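Local structure of penicillin binding protein 2X (Streptococcus thermophilus, 5U47) at residues Leu226-Glu231 with Leu259-Arg264; Ser247-Val251 with Gln416-Leu420; Ala348-Ser352 with Tyr472-Val476. The protein probably acts as a penicillin-binding transpeptidase that cross-links the glycan strands of cell wall peptidoglycan during septum formation. The protein carries 1 engineered substitution. All coordinates share one frame; numbering follows the deposited sequence.

Interaction 1: residues Leu226-Glu231 with Leu259-Arg264; sequences LQTFLE and LATTQR
The side-chain amide of Gln-227, on helix 224-241, grips the backbone of Thr-261 on the edge strand 258-264, and shows how a helix can pair with a strand through a glutamine. OE1 of Gln-227 accepts from N of Thr-261 at 2.8 Å, the donor tilted 15° from the carbonyl plane. NE2 of Gln-227 returns a bond of 2.8 Å to O of Thr-261, which it meets from well above the plane of that carbonyl. CG of Gln-227 stands anti to the backbone N (chi1 -179°), and a bend at chi2 brings the amide alongside the strand. The same NE2 also donates to OE2 of Glu-231, one helical turn on, approaching on the anti side of the carboxylate.

That OE2 takes a second bond, from OG1 of Thr-262 at 2.8 Å, while OE1 of Glu-231 forms a salt bridge with NH2 of Arg-264 at 2.8 Å. Carboxylate and guanidinium planes lie 20° apart, but NH2 meets OE1 from above the carboxylate plane. NH1 of Arg-264 turns back to OG1 of Thr-262 and O of Gln-263, which fixes the rotation of the guanidinium.

Beneath the polar row, CD2 of Leu-230 rests against CB of Ala-260 at 3.9 Å and CG2 of Thr-262 at 3.8 Å, and CD2 of Leu-226 reaches CB of Leu-259 at 4.0 Å. The strand is irregular here: a classic beta bulge sets two of its residues, Leu-259 and Ala-260, opposite the single Val-250 of the neighbouring strand. Further out, Asp-235 pairs with NE of Arg-264, and N of Ala-150 donates to OE2 of Glu-231. This carboxylate is buried yet richly supplied with donors, a setting that would be expected to favour its ionised form and to tie the helix to the sheet through charge as well as packing.

Interaction 2: residues Ser247-Val251 with Gln416-Leu420; sequences SATVV and QVQML
The amide of Gln-416 turns OE1 to Thr-249, while its NE2 merely packs against Ser-247. OE1 accepts a short bond of 2.6 Å from OG1 of Thr-249, the donor tilted 32° from the carbonyl plane; NE2 comes within 3.7 Å of CB of Ser-247 and donates to O of Arg-285 beyond the contact. A fully stretched chain (chi1 176°, chi2 -178°) carries this amide from the first turn of helix 416-427 across to the strand. A water links OG of Ser-247 to OE1 of Gln-416, its bond to the latter weak, while the same serine hydroxyl also bonds Thr-546. One turn along the helix the contact becomes apolar: CD1 of Leu-420 packs on CG2 of Thr-249 at 3.7 Å, and its CD2 meets CG2 of Val-251 at 4.1 Å. The leucine side chain runs at an oblique angle to those of Thr-249 and Val-251. Ser-247, Thr-249 and Val-251 line one face of strand 245-252, while the alternating Ala-248 and Val-250 point the other way, to helix 224-241. A sheet covered by helices on both faces is characteristic of the penicillin-recognising transpeptidase fold, shared with the serine beta-lactamases.

Interaction 3: residues Ala348-Ser352 with Tyr472-Val476; sequences AQGFS and YMISV. With ACT (acetate ion), chain D.
Close to the probable active site of the transpeptidase domain, residues 348-352 of helix 347-352 pack on residues 472-476 of helix 463-478, the two short segments crossing at -50°, an example of an apolar ring and a bridging water sharing one interface. The ring of Phe-351 supplies the apolar part. Its CE2 has CG of Met-473 at 3.5 Å, at the ring edge and near its plane, and also touches CG2 of Val-476 at 3.9 Å. The chi1 of Phe-351, 177°, swings the ring away from its own backbone N toward the facing helix. CB of Ala-348 lies obliquely to the ring of Tyr-472, 4.1 Å from its CD1. Between these contacts a water donates to O of Ala-348 at 2.8 Å and to O of Tyr-472 at 3.0 Å, and hydrogen-bonds OG of Ser-352 as well. That OG comes within 3.3 Å of CB of Ser-475, whose own hydroxyl donates to an acetate, probably from the crystallisation liquor, that Thr-478 binds too. Around the pair, Leu-302 of helix 297-308 touches both Phe-351 and Tyr-472, Phe-311 stacks edge-to-face with Tyr-472, and Lys-505 of strand 503-510 borders Phe-351 and Met-473.

Interactions 1 and 2 share the five-stranded antiparallel sheet and touch through its neighbouring strands 258-264 and 245-252, their centres about 12 Å apart. Between them they bring a helix to each face of that sheet. Interaction 3 lies on the far side of the domain, about 28 Å from interaction 1 and about 22 Å from interaction 2 between centres, beside strand 503-510, the opposite outer strand from 258-264. Along the chain, interaction 2 crosses both others, while interaction 1 closes before interaction 3 opens. Segments distant in sequence thus interleave to build one transpeptidase domain, with packing spread from one edge of the sheet to the other.

Interaction 1: residues Leu226-Glu231 with Leu259-Arg264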
loop_
_atom_site.group_PDB
_atom_site.type_symbol
_atom_site.label_atom_id
_atom_site.label_comp_id
_atom_site.label_asym_id
_atom_site.label_seq_id
_atom_site.Cartn_x
_atom_site.Cartn_y
_atom_site.Cartn_z
ATOM N N LEU A 226 -7.549 -7.903 12.295
ATOM C CA LEU A 226 -7.490 -6.478 12.591
ATOM C C LEU A 226 -8.172 -5.685 11.489
ATOM O O LEU A 226 -8.919 -4.742 11.766
ATOM C CB LEU A 226 -6.046 -6.001 12.732
ATOM C CG LEU A 226 -5.890 -4.535 13.141
ATOM C CD1 LEU A 226 -6.488 -4.328 14.520
ATOM C CD2 LEU A 226 -4.429 -4.123 13.124
ATOM N N GLN A 227 -7.894 -6.056 10.245
ATOM C CA GLN A 227 -8.492 -5.374 9.088
ATOM C C GLN A 227 -10.018 -5.448 9.133
ATOM O O GLN A 227 -10.683 -4.449 8.895
ATOM C CB GLN A 227 -7.986 -5.981 7.793
ATOM C CG GLN A 227 -8.539 -5.326 6.524
ATOM C CD GLN A 227 -7.900 -3.971 6.209
ATOM O OE1 GLN A 227 -6.674 -3.807 6.294
ATOM N NE2 GLN A 227 -8.712 -3.027 5.776
ATOM N N THR A 228 -10.557 -6.636 9.428
ATOM C CA THR A 228 -12.016 -6.855 9.521
ATOM C C THR A 228 -12.615 -5.946 10.571
ATOM O O THR A 228 -13.634 -5.298 10.349
ATOM C CB THR A 228 -12.337 -8.354 9.797
ATOM O OG1 THR A 228 -11.851 -9.127 8.698
ATOM C CG2 THR A 228 -13.835 -8.617 9.938
ATOM N N PHE A 229 -11.930 -5.847 11.695
ATOM C CA PHE A 229 -12.362 -5.002 12.786
ATOM C C PHE A 229 -12.300 -3.527 12.390
ATOM O O PHE A 229 -13.218 -2.768 12.697
ATOM C CB PHE A 229 -11.491 -5.295 14.004
ATOM C CG PHE A 229 -11.972 -4.682 15.251
ATOM C CD1 PHE A 229 -12.857 -5.357 16.069
ATOM C CD2 PHE A 229 -11.520 -3.440 15.634
ATOM C CE1 PHE A 229 -13.301 -4.785 17.243
ATOM C CE2 PHE A 229 -11.957 -2.861 16.792
ATOM C CZ PHE A 229 -12.855 -3.527 17.603
ATOM N N LEU A 230 -11.231 -3.123 11.685
ATOM C CA LEU A 230 -11.102 -1.743 11.219
ATOM C C LEU A 230 -12.250 -1.333 10.274
ATOM O O LEU A 230 -12.753 -0.198 10.357
ATOM C CB LEU A 230 -9.759 -1.528 10.494
ATOM C CG LEU A 230 -9.550 -0.163 9.850
ATOM C CD1 LEU A 230 -9.605 0.935 10.882
ATOM C CD2 LEU A 230 -8.234 -0.108 9.099
ATOM N N GLU A 231 -12.631 -2.234 9.364
ATOM C CA GLU A 231 -13.711 -1.959 8.387
ATOM C C GLU A 231 -15.022 -1.639 9.112
ATOM O O GLU A 231 -15.714 -0.690 8.774
ATOM C CB GLU A 231 -13.922 -3.142 7.415
ATOM C CG GLU A 231 -12.726 -3.505 6.517
ATOM C CD GLU A 231 -12.468 -2.576 5.316
ATOM O OE1 GLU A 231 -13.417 -1.929 4.838
ATOM O OE2 GLU A 231 -11.305 -2.527 4.812
ATOM N N LEU A 259 -0.348 -3.053 8.893
ATOM C CA LEU A 259 -1.169 -4.118 9.476
ATOM C C LEU A 259 -2.629 -4.035 9.082
ATOM O O LEU A 259 -3.323 -5.045 9.077
ATOM C CB LEU A 259 -1.025 -4.115 10.988
ATOM C CG LEU A 259 0.416 -4.284 11.483
ATOM C CD1 LEU A 259 0.521 -4.194 12.996
ATOM C CD2 LEU A 259 0.965 -5.604 11.010
ATOM N N ALA A 260 -3.102 -2.834 8.784
ATOM C CA ALA A 260 -4.447 -2.670 8.300
ATOM C C ALA A 260 -4.569 -1.345 7.589
ATOM O O ALA A 260 -3.952 -0.359 7.989
ATOM C CB ALA A 260 -5.443 -2.758 9.444
ATOM N N THR A 261 -5.351 -1.303 6.516
ATOM C CA THR A 261 -5.508 -0.045 5.795
ATOM C C THR A 261 -6.831 -0.027 5.068
ATOM O O THR A 261 -7.215 -1.011 4.454
ATOM C CB THR A 261 -4.321 0.217 4.836
ATOM O OG1 THR A 261 -4.418 1.538 4.294
ATOM C CG2 THR A 261 -4.235 -0.805 3.722
ATOM N N THR A 262 -7.535 1.088 5.150
ATOM C CA THR A 262 -8.800 1.193 4.470
ATOM C C THR A 262 -9.134 2.633 4.115
ATOM O O THR A 262 -8.533 3.591 4.641
ATOM C CB THR A 262 -9.946 0.556 5.310
ATOM O OG1 THR A 262 -11.041 0.193 4.447
ATOM C CG2 THR A 262 -10.409 1.498 6.416
ATOM N N GLN A 263 -10.083 2.779 3.201
ATOM C CA GLN A 263 -10.565 4.088 2.827
ATOM C C GLN A 263 -12.036 4.016 2.554
ATOM O O GLN A 263 -12.566 2.939 2.339
ATOM C CB GLN A 263 -9.839 4.629 1.603
ATOM C CG GLN A 263 -10.227 4.022 0.268
ATOM C CD GLN A 263 -9.382 4.606 -0.855
ATOM O OE1 GLN A 263 -8.150 4.527 -0.824
ATOM N NE2 GLN A 263 -10.032 5.203 -1.833
ATOM N N ARG A 264 -12.683 5.184 2.595
ATOM C CA ARG A 264 -14.081 5.321 2.356
ATOM C C ARG A 264 -14.250 6.500 1.396
ATOM O O ARG A 264 -13.493 7.454 1.477
ATOM C CB ARG A 264 -14.839 5.567 3.666
ATOM C CG ARG A 264 -14.857 4.363 4.623
ATOM C CD ARG A 264 -15.717 3.249 4.048
ATOM N NE ARG A 264 -15.820 2.073 4.913
ATOM C CZ ARG A 264 -14.896 1.109 5.025
ATOM N NH1 ARG A 264 -13.744 1.182 4.375
ATOM N NH2 ARG A 264 -15.110 0.069 5.834
#

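Interaction 2: residues Ser247-Val251 with Gln416-Leu420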
loop_
_atom_site.group_PDB
_atom_site.type_symbol
_atom_site.label_atom_id
_atom_site.label_comp_id
_atom_site.label_asym_id
_atom_site.label_seq_id
_atom_site.Cartn_x
_atom_site.Cartn_y
_atom_site.Cartn_z
ATOM N N SER A 247 -9.832 7.866 5.535
ATOM C CA SER A 247 -8.833 6.830 5.480
ATOM C C SER A 247 -8.387 6.493 6.893
ATOM O O SER A 247 -8.507 7.305 7.800
ATOM C CB SER A 247 -7.636 7.280 4.661
ATOM O OG SER A 247 -6.964 8.323 5.338
ATOM N N ALA A 248 -7.877 5.284 7.054
ATOM C CA ALA A 248 -7.328 4.807 8.322
ATOM C C ALA A 248 -6.304 3.733 8.044
ATOM O O ALA A 248 -6.588 2.798 7.259
ATOM C CB ALA A 248 -8.413 4.248 9.189
ATOM N N THR A 249 -5.139 3.846 8.687
ATOM C CA THR A 249 -4.082 2.879 8.545
ATOM C C THR A 249 -3.402 2.617 9.878
ATOM O O THR A 249 -3.140 3.546 10.650
ATOM C CB THR A 249 -3.036 3.361 7.509
ATOM O OG1 THR A 249 -3.664 3.487 6.228
ATOM C CG2 THR A 249 -1.894 2.386 7.371
ATOM N N VAL A 250 -3.127 1.345 10.139
ATOM C CA VAL A 250 -2.402 0.923 11.335
ATOM C C VAL A 250 -1.039 0.378 10.884
ATOM O O VAL A 250 -0.964 -0.461 9.982
ATOM C CB VAL A 250 -3.158 -0.172 12.095
ATOM C CG1 VAL A 250 -2.367 -0.626 13.342
ATOM C CG2 VAL A 250 -4.538 0.309 12.483
ATOM N N VAL A 251 0.023 0.820 11.544
ATOM C CA VAL A 251 1.390 0.426 11.202
ATOM C C VAL A 251 2.121 -0.049 12.436
ATOM O O VAL A 251 1.926 0.491 13.541
ATOM C CB VAL A 251 2.170 1.637 10.619
ATOM C CG1 VAL A 251 3.618 1.292 10.311
ATOM C CG2 VAL A 251 1.486 2.152 9.345
ATOM N N GLN A 416 -0.605 10.080 2.088
ATOM C CA GLN A 416 -0.757 9.413 3.376
ATOM C C GLN A 416 0.487 8.601 3.697
ATOM O O GLN A 416 0.976 8.610 4.842
ATOM C CB GLN A 416 -1.990 8.483 3.383
ATOM C CG GLN A 416 -2.082 7.713 4.711
ATOM C CD GLN A 416 -3.214 6.728 4.834
ATOM O OE1 GLN A 416 -3.279 6.008 5.834
ATOM N NE2 GLN A 416 -4.088 6.650 3.829
ATOM N N VAL A 417 1.005 7.895 2.694
ATOM C CA VAL A 417 2.172 7.045 2.929
ATOM C C VAL A 417 3.432 7.876 3.284
ATOM O O VAL A 417 4.270 7.402 4.037
ATOM C CB VAL A 417 2.367 6.016 1.809
ATOM C CG1 VAL A 417 2.798 6.702 0.509
ATOM C CG2 VAL A 417 3.337 4.921 2.243
ATOM N N GLN A 418 3.551 9.109 2.776
ATOM C CA GLN A 418 4.660 10.003 3.195
ATOM C C GLN A 418 4.523 10.372 4.682
ATOM O O GLN A 418 5.513 10.404 5.432
ATOM C CB GLN A 418 4.721 11.255 2.333
ATOM C CG GLN A 418 5.253 10.996 0.940
ATOM C CD GLN A 418 5.222 12.224 0.070
ATOM O OE1 GLN A 418 4.269 13.010 0.127
ATOM N NE2 GLN A 418 6.245 12.382 -0.773
ATOM N N MET A 419 3.286 10.617 5.120
ATOM C CA MET A 419 3.062 10.900 6.525
ATOM C C MET A 419 3.414 9.689 7.381
ATOM O O MET A 419 4.055 9.827 8.414
ATOM C CB MET A 419 1.616 11.346 6.789
ATOM C CG MET A 419 1.258 12.686 6.143
ATOM S SD MET A 419 2.306 14.064 6.672
ATOM C CE MET A 419 1.930 14.177 8.416
ATOM N N LEU A 420 2.995 8.499 6.956
ATOM C CA LEU A 420 3.297 7.279 7.712
ATOM C C LEU A 420 4.800 7.083 7.858
ATOM O O LEU A 420 5.280 6.745 8.935
ATOM C CB LEU A 420 2.658 6.042 7.055
ATOM C CG LEU A 420 1.109 6.032 6.997
ATOM C CD1 LEU A 420 0.625 4.799 6.238
ATOM C CD2 LEU A 420 0.494 6.050 8.395
HETATM O O HOH W 1 -5.092 7.266 7.167
#

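Interaction 3: residues Ala348-Ser352 with Tyr472-Val476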
loop_
_atom_site.group_PDB
_atom_site.type_symbol
_atom_site.label_atom_id
_atom_site.label_comp_id
_atom_site.label_asym_id
_atom_site.label_seq_id
_atom_site.Cartn_x
_atom_site.Cartn_y
_atom_site.Cartn_z
ATOM N N ALA A 348 4.792 24.324 25.106
ATOM C CA ALA A 348 4.272 22.957 25.263
ATOM C C ALA A 348 2.747 23.001 25.209
ATOM O O ALA A 348 2.102 22.142 24.582
ATOM C CB ALA A 348 4.741 22.359 26.580
ATOM N N GLN A 349 2.188 24.008 25.884
ATOM C CA GLN A 349 0.745 24.229 25.913
ATOM C C GLN A 349 0.225 24.578 24.524
ATOM O O GLN A 349 -0.794 24.063 24.113
ATOM C CB GLN A 349 0.368 25.332 26.922
ATOM C CG GLN A 349 0.536 24.922 28.383
ATOM C CD GLN A 349 0.354 26.084 29.348
ATOM O OE1 GLN A 349 0.565 27.245 28.990
ATOM N NE2 GLN A 349 -0.034 25.774 30.586
ATOM N N GLY A 350 0.929 25.452 23.810
ATOM C CA GLY A 350 0.549 25.809 22.445
ATOM C C GLY A 350 0.572 24.588 21.529
ATOM O O GLY A 350 -0.227 24.487 20.581
ATOM N N PHE A 351 1.486 23.658 21.798
ATOM C CA PHE A 351 1.536 22.412 21.018
ATOM C C PHE A 351 0.293 21.599 21.344
ATOM O O PHE A 351 -0.378 21.108 20.443
ATOM C CB PHE A 351 2.796 21.597 21.305
ATOM C CG PHE A 351 2.852 20.275 20.564
ATOM C CD1 PHE A 351 3.172 20.229 19.211
ATOM C CD2 PHE A 351 2.595 19.084 21.217
ATOM C CE1 PHE A 351 3.222 19.014 18.526
ATOM C CE2 PHE A 351 2.645 17.868 20.539
ATOM C CZ PHE A 351 2.956 17.837 19.194
ATOM N N SER A 352 -0.040 21.510 22.632
ATOM C CA SER A 352 -1.223 20.765 23.058
ATOM C C SER A 352 -2.491 21.368 22.465
ATOM O O SER A 352 -3.397 20.647 22.048
ATOM C CB SER A 352 -1.308 20.710 24.590
ATOM O OG SER A 352 -0.251 19.922 25.123
ATOM N N TYR A 472 5.481 15.097 24.870
ATOM C CA TYR A 472 4.665 16.317 24.710
ATOM C C TYR A 472 3.311 15.979 24.085
ATOM O O TYR A 472 2.295 16.580 24.427
ATOM C CB TYR A 472 5.378 17.403 23.882
ATOM C CG TYR A 472 6.581 18.013 24.572
ATOM C CD1 TYR A 472 6.443 18.670 25.787
ATOM C CD2 TYR A 472 7.844 17.982 23.992
ATOM C CE1 TYR A 472 7.536 19.244 26.430
ATOM C CE2 TYR A 472 8.935 18.546 24.627
ATOM C CZ TYR A 472 8.771 19.177 25.842
ATOM O OH TYR A 472 9.850 19.742 26.470
ATOM N N MET A 473 3.302 14.994 23.194
ATOM C CA MET A 473 2.059 14.541 22.536
ATOM C C MET A 473 1.049 13.860 23.476
ATOM O O MET A 473 -0.129 13.737 23.125
ATOM C CB MET A 473 2.387 13.629 21.344
ATOM C CG MET A 473 2.937 14.371 20.140
ATOM S SD MET A 473 3.611 13.281 18.862
ATOM C CE MET A 473 2.116 12.604 18.153
ATOM N N ILE A 474 1.483 13.404 24.650
ATOM C CA ILE A 474 0.544 12.833 25.627
ATOM C C ILE A 474 -0.423 13.936 26.088
ATOM O O ILE A 474 -1.644 13.714 26.217
ATOM C CB ILE A 474 1.268 12.233 26.858
ATOM C CG1 ILE A 474 2.069 10.978 26.467
ATOM C CG2 ILE A 474 0.277 11.904 27.978
ATOM C CD1 ILE A 474 2.950 10.439 27.574
ATOM N N SER A 475 0.127 15.126 26.321
ATOM C CA SER A 475 -0.669 16.263 26.803
ATOM C C SER A 475 -1.740 16.725 25.837
ATOM O O SER A 475 -2.742 17.294 26.259
ATOM C CB SER A 475 0.226 17.439 27.220
ATOM O OG SER A 475 1.058 17.049 28.291
ATOM N N VAL A 476 -1.542 16.500 24.545
ATOM C CA VAL A 476 -2.585 16.831 23.581
ATOM C C VAL A 476 -3.881 16.135 24.019
ATOM O O VAL A 476 -4.970 16.679 23.870
ATOM C CB VAL A 476 -2.203 16.359 22.161
ATOM C CG1 VAL A 476 -3.376 16.533 21.208
ATOM C CG2 VAL A 476 -0.984 17.118 21.661
HETATM C C ACT D . -1.221 17.410 31.371
HETATM O O ACT D . -0.269 17.417 30.566
HETATM O OXT ACT D . -1.926 16.390 31.546
HETATM C CH3 ACT D . -1.514 18.659 32.158
HETATM O O HOH W 2 2.722 19.438 25.022
#